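Local coordinates for methyltransferase-like protein 5 (Pyrococcus horikoshii, PDB 1WY7), which binds S-adenosyl-L-homocysteine in a Rossmann-like methyltransferase fold and is probably an S-adenosylmethionine-dependent methyltransferase acting on RNA, at residues G104-F109 against R131-K136; V53-A58 against I115-P120. All coordinates share one frame; numbering follows the deposited sequence.

Contact 1 (G104-F109 against R131-K136); sequences GDVSEF and RPFLLK. With SAH (S-adenosyl-L-homocysteine), chain E.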
loop_
_atom_site.group_PDB
_atom_site.type_symbol
_atom_site.label_atom_id
_atom_site.label_comp_id
_atom_site.label_asym_id
_atom_site.label_seq_id
_atom_site.Cartn_x
_atom_site.Cartn_y
_atom_site.Cartn_z
ATOM N N GLY A 104 8.382 11.298 6.558
ATOM C CA GLY A 104 9.551 11.686 5.791
ATOM C C GLY A 104 9.448 10.990 4.455
ATOM O O GLY A 104 8.492 10.250 4.236
ATOM N N ASP A 105 10.412 11.217 3.566
ATOM C CA ASP A 105 10.381 10.589 2.251
ATOM C C ASP A 105 10.607 9.095 2.430
ATOM O O ASP A 105 11.348 8.665 3.322
ATOM C CB ASP A 105 11.466 11.188 1.341
ATOM C CG ASP A 105 11.337 10.729 -0.103
ATOM O OD1 ASP A 105 11.995 9.738 -0.489
ATOM O OD2 ASP A 105 10.561 11.357 -0.850
ATOM N N VAL A 106 9.956 8.303 1.589
ATOM C CA VAL A 106 10.070 6.853 1.665
ATOM C C VAL A 106 11.533 6.390 1.596
ATOM O O VAL A 106 11.916 5.428 2.248
ATOM C CB VAL A 106 9.246 6.180 0.520
ATOM C CG1 VAL A 106 9.836 6.550 -0.852
ATOM C CG2 VAL A 106 9.220 4.665 0.706
ATOM N N SER A 107 12.356 7.086 0.819
ATOM C CA SER A 107 13.754 6.689 0.688
ATOM C C SER A 107 14.569 6.865 1.955
ATOM O O SER A 107 15.609 6.238 2.095
ATOM C CB SER A 107 14.436 7.455 -0.452
ATOM O OG SER A 107 14.527 8.839 -0.156
ATOM N N GLU A 108 14.098 7.697 2.882
ATOM C CA GLU A 108 14.837 7.929 4.121
ATOM C C GLU A 108 14.540 6.919 5.223
ATOM O O GLU A 108 15.263 6.845 6.211
ATOM C CB GLU A 108 14.589 9.358 4.600
ATOM C CG GLU A 108 15.025 10.396 3.567
ATOM C CD GLU A 108 14.814 11.825 4.032
ATOM O OE1 GLU A 108 13.638 12.237 4.221
ATOM O OE2 GLU A 108 15.829 12.535 4.212
ATOM N N PHE A 109 13.484 6.134 5.037
ATOM C CA PHE A 109 13.085 5.106 5.993
ATOM C C PHE A 109 13.998 3.895 5.786
ATOM O O PHE A 109 14.255 3.495 4.654
ATOM C CB PHE A 109 11.609 4.744 5.738
ATOM C CG PHE A 109 11.101 3.581 6.558
ATOM C CD1 PHE A 109 10.861 2.348 5.965
ATOM C CD2 PHE A 109 10.851 3.726 7.918
ATOM C CE1 PHE A 109 10.378 1.275 6.715
ATOM C CE2 PHE A 109 10.371 2.661 8.678
ATOM C CZ PHE A 109 10.133 1.432 8.075
ATOM N N ARG A 131 9.328 4.348 -8.324
ATOM C CA ARG A 131 10.608 3.658 -8.157
ATOM C C ARG A 131 11.217 3.741 -6.761
ATOM O O ARG A 131 11.742 2.748 -6.260
ATOM C CB ARG A 131 11.596 4.131 -9.223
ATOM C CG ARG A 131 11.212 3.630 -10.610
ATOM C CD ARG A 131 11.595 4.636 -11.668
ATOM N NE ARG A 131 12.746 4.219 -12.458
ATOM C CZ ARG A 131 12.657 3.591 -13.625
ATOM N NH1 ARG A 131 11.464 3.312 -14.138
ATOM N NH2 ARG A 131 13.759 3.240 -14.273
ATOM N N PRO A 132 11.158 4.914 -6.112
ATOM C CA PRO A 132 11.721 5.033 -4.762
ATOM C C PRO A 132 11.021 4.057 -3.802
ATOM O O PRO A 132 11.632 3.538 -2.860
ATOM C CB PRO A 132 11.434 6.493 -4.398
ATOM C CG PRO A 132 11.447 7.187 -5.722
ATOM C CD PRO A 132 10.721 6.230 -6.621
ATOM N N PHE A 133 9.734 3.814 -4.043
ATOM C CA PHE A 133 8.957 2.898 -3.203
ATOM C C PHE A 133 9.347 1.427 -3.426
ATOM O O PHE A 133 9.541 0.681 -2.468
ATOM C CB PHE A 133 7.451 3.089 -3.447
ATOM C CG PHE A 133 6.897 4.362 -2.863
ATOM C CD1 PHE A 133 7.066 5.587 -3.512
ATOM C CD2 PHE A 133 6.233 4.339 -1.643
ATOM C CE1 PHE A 133 6.575 6.775 -2.940
ATOM C CE2 PHE A 133 5.740 5.514 -1.064
ATOM C CZ PHE A 133 5.910 6.730 -1.709
ATOM N N LEU A 134 9.469 1.017 -4.687
ATOM C CA LEU A 134 9.855 -0.356 -4.998
ATOM C C LEU A 134 11.269 -0.618 -4.493
ATOM O O LEU A 134 11.522 -1.654 -3.881
ATOM C CB LEU A 134 9.763 -0.615 -6.500
ATOM C CG LEU A 134 8.326 -0.655 -7.015
ATOM C CD1 LEU A 134 8.298 -0.487 -8.521
ATOM C CD2 LEU A 134 7.689 -1.972 -6.587
ATOM N N LEU A 135 12.186 0.326 -4.733
ATOM C CA LEU A 135 13.566 0.175 -4.255
ATOM C C LEU A 135 13.605 -0.007 -2.741
ATOM O O LEU A 135 14.261 -0.906 -2.246
ATOM C CB LEU A 135 14.432 1.394 -4.630
ATOM C CG LEU A 135 15.261 1.276 -5.913
ATOM C CD1 LEU A 135 16.042 2.579 -6.148
ATOM C CD2 LEU A 135 16.212 0.090 -5.791
ATOM N N LYS A 136 12.919 0.866 -2.010
ATOM C CA LYS A 136 12.890 0.773 -0.553
ATOM C C LYS A 136 12.248 -0.539 -0.088
ATOM O O LYS A 136 12.772 -1.216 0.791
ATOM C CB LYS A 136 12.129 1.963 0.026
ATOM C CG LYS A 136 12.019 1.967 1.536
ATOM C CD LYS A 136 13.391 1.942 2.192
ATOM C CE LYS A 136 14.249 3.122 1.739
ATOM N NZ LYS A 136 15.608 2.999 2.309
HETATM N N SAH E . -4.767 6.453 1.444
HETATM C CA SAH E . -4.005 5.366 0.796
HETATM C CB SAH E . -2.659 5.956 0.347
HETATM C CG SAH E . -2.872 6.458 -1.036
HETATM S SD SAH E . -1.609 7.306 -2.004
HETATM C C SAH E . -3.918 4.240 1.792
HETATM O O SAH E . -4.768 4.208 2.735
HETATM O OXT SAH E . -2.963 3.422 1.576
HETATM C "C5'" SAH E . -0.045 6.966 -1.224
HETATM C "C4'" SAH E . 0.610 8.039 -0.341
HETATM O "O4'" SAH E . 1.988 8.218 -0.754
HETATM C "C3'" SAH E . 0.053 9.459 -0.457
HETATM O "O3'" SAH E . -0.742 9.612 0.736
HETATM C "C2'" SAH E . 1.265 10.402 -0.390
HETATM O "O2'" SAH E . 1.276 11.531 0.453
HETATM C "C1'" SAH E . 2.433 9.423 -0.179
HETATM N N9 SAH E . 3.677 9.817 -0.823
HETATM C C8 SAH E . 3.909 10.397 -2.058
HETATM N N7 SAH E . 5.176 10.597 -2.322
HETATM C C5 SAH E . 5.836 10.119 -1.194
HETATM C C6 SAH E . 7.207 10.023 -0.832
HETATM N N6 SAH E . 8.195 10.441 -1.653
HETATM N N1 SAH E . 7.555 9.492 0.388
HETATM C C2 SAH E . 6.563 9.066 1.205
HETATM N N3 SAH E . 5.229 9.098 0.975
HETATM C C4 SAH E . 4.924 9.639 -0.258
#
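Val106 lies over the ring of Phe133, and both border the adenine of S-adenosyl-L-homocysteine, the valine at its N1 edge and the phenylalanine through CZ, in the nucleoside pocket of this Rossmann-like methyltransferase fold. The valine sits in the 3-10 turn 106-108 that follows strand 99-103, the phenylalanine in the first turn of helix 131-140. With CG1 of Val106 set between its backbone N and carbonyl carbon (chi1 65°), that methyl comes 3.9 Å from the centroid of the Phe133 ring, only 9° off the normal, a CH-pi contact; it also touches CB of Pro132. The other methyl, CG2, rests on CD2 of the same ring. The ring turns its far end to the ligand, where Phe133 CZ approaches SAH C4 to 3.4 Å.

Polar bonds fix the adenine by its Watson-Crick edge. The backbone N of Val106 donates to SAH N1 (2.9 Å), while Asp105 OD2 accepts from SAH N6 at 2.7 Å. The other oxygen, Asp105 OD1, closes an Asx turn with Ser107 N and also takes the Ser107 hydroxyl, the two donors arriving from opposite faces of the carboxylate plane and holding its rotation. An asparagine in place of Asp105 would probably leave either the adenine amino group or the Ser107 donors facing an NH2 instead of an acceptor.

Lys136 can be followed outward. Its CB and CG run past Val106 CG2, both at 4.0 Å; bends at chi2 and chi3 then carry CD and CE past the carbonyl oxygens of Phe109 and Val106. NZ, which is also salt-bridged to Glu139 one helical turn on, makes a weak hydrogen bond to Ser107 O and a shorter one, 2.8 Å, to Phe109 O.

Contact 2 (V53-A58 against I115-P120); sequences VADLGA and IVIMNP. With SAH (S-adenosyl-L-homocysteine), chain E.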
loop_
_atom_site.group_PDB
_atom_site.type_symbol
_atom_site.label_atom_id
_atom_site.label_comp_id
_atom_site.label_asym_id
_atom_site.label_seq_id
_atom_site.Cartn_x
_atom_site.Cartn_y
_atom_site.Cartn_z
ATOM N N VAL A 53 4.749 -5.251 9.814
ATOM C CA VAL A 53 4.438 -4.719 8.491
ATOM C C VAL A 53 4.721 -3.242 8.279
ATOM O O VAL A 53 4.415 -2.410 9.133
ATOM C CB VAL A 53 2.936 -4.948 8.139
ATOM C CG1 VAL A 53 2.640 -4.415 6.734
ATOM C CG2 VAL A 53 2.592 -6.429 8.249
ATOM N N ALA A 54 5.293 -2.926 7.121
ATOM C CA ALA A 54 5.561 -1.541 6.772
ATOM C C ALA A 54 4.564 -1.162 5.684
ATOM O O ALA A 54 4.401 -1.889 4.699
ATOM C CB ALA A 54 7.005 -1.380 6.263
ATOM N N ASP A 55 3.882 -0.038 5.880
ATOM C CA ASP A 55 2.906 0.470 4.918
ATOM C C ASP A 55 3.551 1.722 4.301
ATOM O O ASP A 55 3.533 2.795 4.902
ATOM C CB ASP A 55 1.603 0.820 5.655
ATOM C CG ASP A 55 0.514 1.325 4.735
ATOM O OD1 ASP A 55 -0.599 1.639 5.242
ATOM O OD2 ASP A 55 0.754 1.412 3.502
ATOM N N LEU A 56 4.131 1.571 3.114
ATOM C CA LEU A 56 4.800 2.688 2.441
ATOM C C LEU A 56 3.788 3.564 1.718
ATOM O O LEU A 56 2.997 3.074 0.897
ATOM C CB LEU A 56 5.872 2.143 1.483
ATOM C CG LEU A 56 7.250 1.818 2.095
ATOM C CD1 LEU A 56 7.126 1.292 3.505
ATOM C CD2 LEU A 56 7.984 0.821 1.211
ATOM N N GLY A 57 3.824 4.863 2.027
ATOM C CA GLY A 57 2.870 5.801 1.464
ATOM C C GLY A 57 1.541 5.514 2.147
ATOM O O GLY A 57 0.495 5.436 1.499
ATOM N N ALA A 58 1.593 5.365 3.470
ATOM C CA ALA A 58 0.417 5.027 4.285
ATOM C C ALA A 58 -0.810 5.923 4.131
ATOM O O ALA A 58 -1.945 5.476 4.347
ATOM C CB ALA A 58 0.818 4.937 5.765
ATOM N N ILE A 115 7.116 -7.734 6.263
ATOM C CA ILE A 115 6.335 -7.541 5.048
ATOM C C ILE A 115 6.106 -6.071 4.698
ATOM O O ILE A 115 5.995 -5.213 5.565
ATOM C CB ILE A 115 4.907 -8.224 5.168
ATOM C CG1 ILE A 115 4.987 -9.735 4.930
ATOM C CG2 ILE A 115 3.942 -7.656 4.139
ATOM C CD1 ILE A 115 5.469 -10.508 6.092
ATOM N N VAL A 116 6.042 -5.792 3.404
ATOM C CA VAL A 116 5.730 -4.454 2.953
ATOM C C VAL A 116 4.410 -4.523 2.176
ATOM O O VAL A 116 4.211 -5.421 1.360
ATOM C CB VAL A 116 6.787 -3.867 1.976
ATOM C CG1 VAL A 116 6.218 -2.616 1.351
ATOM C CG2 VAL A 116 8.107 -3.547 2.692
ATOM N N ILE A 117 3.512 -3.586 2.447
ATOM C CA ILE A 117 2.270 -3.483 1.697
ATOM C C ILE A 117 2.245 -2.023 1.283
ATOM O O ILE A 117 2.659 -1.154 2.055
ATOM C CB ILE A 117 1.029 -3.820 2.546
ATOM C CG1 ILE A 117 0.905 -2.857 3.732
ATOM C CG2 ILE A 117 1.120 -5.272 3.006
ATOM C CD1 ILE A 117 -0.280 -3.170 4.667
HETATM N N MSE A 118 1.799 -1.746 0.064
HETATM C CA MSE A 118 1.764 -0.371 -0.385
HETATM C C MSE A 118 0.905 -0.114 -1.613
HETATM O O MSE A 118 0.741 -0.977 -2.479
HETATM C CB MSE A 118 3.202 0.140 -0.653
HETATM C CG MSE A 118 4.017 -0.648 -1.698
HETATM SE SE MSE A 118 5.717 -0.001 -1.903
HETATM C CE MSE A 118 6.222 -0.863 -3.343
ATOM N N ASN A 119 0.354 1.094 -1.649
ATOM C CA ASN A 119 -0.446 1.610 -2.755
ATOM C C ASN A 119 0.362 2.871 -3.072
ATOM O O ASN A 119 -0.061 3.982 -2.757
ATOM C CB ASN A 119 -1.854 1.990 -2.269
ATOM C CG ASN A 119 -2.732 2.559 -3.374
ATOM O OD1 ASN A 119 -3.858 2.978 -3.124
ATOM N ND2 ASN A 119 -2.224 2.572 -4.598
ATOM N N PRO A 120 1.551 2.705 -3.680
ATOM C CA PRO A 120 2.420 3.837 -4.020
ATOM C C PRO A 120 1.921 4.659 -5.188
ATOM O O PRO A 120 1.044 4.228 -5.922
ATOM C CB PRO A 120 3.753 3.151 -4.321
ATOM C CG PRO A 120 3.305 1.887 -5.018
ATOM C CD PRO A 120 2.118 1.434 -4.177
HETATM N N SAH E . -4.767 6.453 1.444
HETATM C CA SAH E . -4.005 5.366 0.796
HETATM C CB SAH E . -2.659 5.956 0.347
HETATM C CG SAH E . -2.872 6.458 -1.036
HETATM S SD SAH E . -1.609 7.306 -2.004
HETATM C C SAH E . -3.918 4.240 1.792
HETATM O O SAH E . -4.768 4.208 2.735
HETATM O OXT SAH E . -2.963 3.422 1.576
HETATM C "C5'" SAH E . -0.045 6.966 -1.224
HETATM C "C4'" SAH E . 0.610 8.039 -0.341
HETATM O "O4'" SAH E . 1.988 8.218 -0.754
HETATM C "C3'" SAH E . 0.053 9.459 -0.457
HETATM O "O3'" SAH E . -0.742 9.612 0.736
HETATM C "C2'" SAH E . 1.265 10.402 -0.390
HETATM O "O2'" SAH E . 1.276 11.531 0.453
HETATM C "C1'" SAH E . 2.433 9.423 -0.179
HETATM N N9 SAH E . 3.677 9.817 -0.823
HETATM C C8 SAH E . 3.909 10.397 -2.058
HETATM N N7 SAH E . 5.176 10.597 -2.322
HETATM C C5 SAH E . 5.836 10.119 -1.194
HETATM C C6 SAH E . 7.207 10.023 -0.832
HETATM N N6 SAH E . 8.195 10.441 -1.653
HETATM N N1 SAH E . 7.555 9.492 0.388
HETATM C C2 SAH E . 6.563 9.066 1.205
HETATM N N3 SAH E . 5.229 9.098 0.975
HETATM C C4 SAH E . 4.924 9.639 -0.258
HETATM O O HOH W 1 0.007 2.769 0.863
#
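Leu56 and Val116 meet at about a right angle, CD2 of the leucine 3.9 Å from CG1 of the valine, on the sheet face that also carries Ala54 and Met118. The same Leu56 methyl touches the selenium of Met118, a selenomethionine, whose chain extends beyond CG and leads away from strand 53-56 toward Leu134 of helix 131-140. On the opposite face Val53 and Ile117 also cross nearly perpendicularly. Ile117 CG1 lies between its backbone N and carbonyl carbon (chi1 61°), and its CD1 packs 3.8 Å from Val53 CG1. Asp55 shares this face, its OD1 hydrogen-bonded to Ser64 OG.

Between these two layers of side chains the strands run parallel. Ala54 N donates to Ile115 O at 2.9 Å, Ile117 N to Ala54 O at 3.0 Å, and Leu56 N to Ile117 O at 3.3 Å. Past the strands the two segments separate, and a water bridges them, donating to Gly57 O and accepting from Asn119 N. Gly57 O and Asn119 O both approach SAH C5', the former at 3.2 Å. Adjacent central parallel strands whose C-terminal ends open onto the cofactor are typical of the Rossmann-like fold of S-adenosylmethionine-dependent methyltransferases.

How the contacts relate
The centres of contacts 1 and 2 lie about 10 Å apart, and both touch S-adenosyl-L-homocysteine. Their segments alternate along the chain: 53-58, 104-109, 115-120, then 131-136, so strand 115-118 of contact 2 leads through a loop into helix 131-140 of contact 1. That helix packs on the sheet face bearing Leu56 and Met118. The two contacts meet directly, with Phe133 CG 3.7 Å from Pro120 CB and Val106 CG2 3.7 Å from Leu56 CG. Contact 2 lies near the centre of the chain and reaches the ligand beside its ribose, whereas contact 1 holds the N1/N6 edge of the adenine and touches it with Phe133; together they build adjoining walls of one cofactor pocket.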